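Local coordinates for protein peptidyl-prolyl cis-trans isomerase ([Pseudomonas syringae] pv. tomato str. DC3000, PDB 5XB0) that probably catalyses cis-trans isomerisation of peptide bonds preceding proline, through the FKBP-type domain contained in this C-terminal piece of the protein, at residues Asp31-Thr36 and Trp97-Pro102. Sequence-based numbering, arbitrary orientation.
Sequences DGILMT and WRLVIP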
loop_
_atom_site.group_PDB
_atom_site.type_symbol
_atom_site.label_atom_id
_atom_site.label_comp_id
_atom_site.label_asym_id
_atom_site.label_seq_id
_atom_site.Cartn_x
_atom_site.Cartn_y
_atom_site.Cartn_z
ATOM N N ASP A 31 -4.918 5.846 -9.189
ATOM C CA ASP A 31 -5.938 5.532 -8.186
ATOM C C ASP A 31 -5.601 6.050 -6.785
ATOM O O ASP A 31 -6.025 5.473 -5.788
ATOM C CB ASP A 31 -6.179 4.020 -8.145
ATOM C CG ASP A 31 -6.719 3.486 -9.463
ATOM O OD1 ASP A 31 -7.522 4.200 -10.112
ATOM O OD2 ASP A 31 -6.345 2.361 -9.860
ATOM N N GLY A 32 -4.848 7.141 -6.723
ATOM C CA GLY A 32 -4.618 7.823 -5.460
ATOM C C GLY A 32 -3.541 7.240 -4.553
ATOM O O GLY A 32 -3.347 7.736 -3.445
ATOM N N ILE A 33 -2.842 6.206 -5.003
ATOM C CA ILE A 33 -1.742 5.647 -4.217
ATOM C C ILE A 33 -0.580 6.634 -4.212
ATOM O O ILE A 33 -0.225 7.193 -5.257
ATOM C CB ILE A 33 -1.271 4.266 -4.756
ATOM C CG1 ILE A 33 -2.270 3.167 -4.391
ATOM C CG2 ILE A 33 0.072 3.871 -4.133
ATOM C CD1 ILE A 33 -3.551 3.179 -5.169
ATOM N N LEU A 34 0.005 6.855 -3.035
ATOM C CA LEU A 34 1.101 7.805 -2.875
ATOM C C LEU A 34 2.404 7.084 -2.587
ATOM O O LEU A 34 2.486 6.302 -1.646
ATOM C CB LEU A 34 0.804 8.782 -1.743
ATOM C CG LEU A 34 -0.561 9.464 -1.802
ATOM C CD1 LEU A 34 -0.859 10.213 -0.499
ATOM C CD2 LEU A 34 -0.631 10.421 -2.989
ATOM N N MET A 35 3.425 7.377 -3.380
ATOM C CA MET A 35 4.688 6.676 -3.276
ATOM C C MET A 35 5.816 7.618 -2.889
ATOM O O MET A 35 5.939 8.739 -3.418
ATOM C CB MET A 35 5.018 5.986 -4.608
ATOM C CG MET A 35 6.298 5.154 -4.599
ATOM S SD MET A 35 7.802 6.086 -4.967
ATOM C CE MET A 35 7.654 6.264 -6.743
ATOM N N THR A 36 6.648 7.151 -1.972
ATOM C CA THR A 36 7.908 7.807 -1.665
ATOM C C THR A 36 9.032 6.799 -1.873
ATOM O O THR A 36 8.947 5.684 -1.374
ATOM C CB THR A 36 7.945 8.322 -0.222
ATOM O OG1 THR A 36 6.765 9.093 0.049
ATOM C CG2 THR A 36 9.185 9.190 0.002
ATOM N N TRP A 97 10.242 1.122 -1.436
ATOM C CA TRP A 97 9.211 2.151 -1.550
ATOM C C TRP A 97 8.314 2.221 -0.328
ATOM O O TRP A 97 8.007 1.196 0.283
ATOM C CB TRP A 97 8.322 1.891 -2.770
ATOM C CG TRP A 97 8.910 2.312 -4.076
ATOM C CD1 TRP A 97 10.178 2.770 -4.306
ATOM C CD2 TRP A 97 8.239 2.334 -5.339
ATOM N NE1 TRP A 97 10.337 3.077 -5.641
ATOM C CE2 TRP A 97 9.157 2.831 -6.291
ATOM C CE3 TRP A 97 6.940 1.995 -5.758
ATOM C CZ2 TRP A 97 8.832 2.973 -7.643
ATOM C CZ3 TRP A 97 6.613 2.159 -7.097
ATOM C CH2 TRP A 97 7.561 2.643 -8.019
ATOM N N ARG A 98 7.880 3.437 0.004
ATOM C CA ARG A 98 6.781 3.653 0.928
ATOM C C ARG A 98 5.539 3.925 0.098
ATOM O O ARG A 98 5.572 4.745 -0.819
ATOM C CB ARG A 98 7.087 4.821 1.877
ATOM C CG ARG A 98 5.933 5.212 2.805
ATOM C CD ARG A 98 6.457 6.218 3.835
ATOM N NE ARG A 98 5.534 6.513 4.925
ATOM C CZ ARG A 98 4.587 7.438 4.839
ATOM N NH1 ARG A 98 4.442 8.105 3.702
ATOM N NH2 ARG A 98 3.780 7.683 5.869
ATOM N N LEU A 99 4.474 3.184 0.367
ATOM C CA LEU A 99 3.191 3.390 -0.303
ATOM C C LEU A 99 2.132 3.763 0.705
ATOM O O LEU A 99 1.979 3.082 1.714
ATOM C CB LEU A 99 2.736 2.127 -1.041
ATOM C CG LEU A 99 3.605 1.577 -2.161
ATOM C CD1 LEU A 99 2.929 0.346 -2.770
ATOM C CD2 LEU A 99 3.846 2.641 -3.232
ATOM N N VAL A 100 1.371 4.809 0.418
ATOM C CA VAL A 100 0.184 5.118 1.201
ATOM C C VAL A 100 -1.008 4.843 0.306
ATOM O O VAL A 100 -1.126 5.425 -0.768
ATOM C CB VAL A 100 0.153 6.579 1.691
ATOM C CG1 VAL A 100 -1.052 6.806 2.595
ATOM C CG2 VAL A 100 1.431 6.910 2.449
ATOM N N ILE A 101 -1.874 3.941 0.748
ATOM C CA ILE A 101 -2.944 3.422 -0.098
ATOM C C ILE A 101 -4.292 3.814 0.490
ATOM O O ILE A 101 -4.589 3.474 1.644
ATOM C CB ILE A 101 -2.821 1.880 -0.229
ATOM C CG1 ILE A 101 -1.428 1.535 -0.785
ATOM C CG2 ILE A 101 -3.924 1.302 -1.099
ATOM C CD1 ILE A 101 -1.145 0.058 -0.897
ATOM N N PRO A 102 -5.115 4.540 -0.289
ATOM C CA PRO A 102 -6.451 4.907 0.207
ATOM C C PRO A 102 -7.299 3.682 0.450
ATOM O O PRO A 102 -7.072 2.638 -0.176
ATOM C CB PRO A 102 -7.039 5.775 -0.921
ATOM C CG PRO A 102 -6.294 5.364 -2.137
ATOM C CD PRO A 102 -4.899 4.974 -1.680
HETATM O O HOH W 1 4.431 7.833 0.514
#
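Met-35 lays its bent thioether over one face of the Trp-97 indole: SD stands 3.8 Å from the centroid of the five-membered ring and 10° off its normal, a Met-aromatic contact, while CG makes a CH-pi contact with the six-membered ring. The chain bends at chi2 and again at chi3, which brings CE over the benzo ring, 3.6 Å from Trp-97 CZ2, and the indole NE1 is hydrogen-bonded to Glu-37 OE2. On the same face of the sheet, Leu-99 CD2 packs 3.8 Å from Met-35 CG and also meets Ile-33 CG2. Ile-33 and Ile-101 run side by side, CG1 to CG1 at 4.0 Å, and helix 82-87 packs against Ile-33, Leu-99 and Ile-101. The other face carries Leu-34 and Val-100, both touching Met-17 of helix 6-21, and then Thr-36 and Arg-98. There a water lies 2.7 Å from Thr-36 OG1 and is weakly bonded to Leu-34 O and Arg-98 NH1; the extended arginine reaches a salt bridge with Glu-20. Four backbone hydrogen bonds pair Leu-34 with Val-100 and Thr-36 with Arg-98, the straightest, Leu-34 N to Val-100 O, measuring 2.9 Å with an N-H...O angle of 174°. Strand axes 161° apart confirm antiparallel pairing; with strand 122-132 bonded to the far edge of strand 96-101, this is part of the curled antiparallel sheet of the FKBP fold.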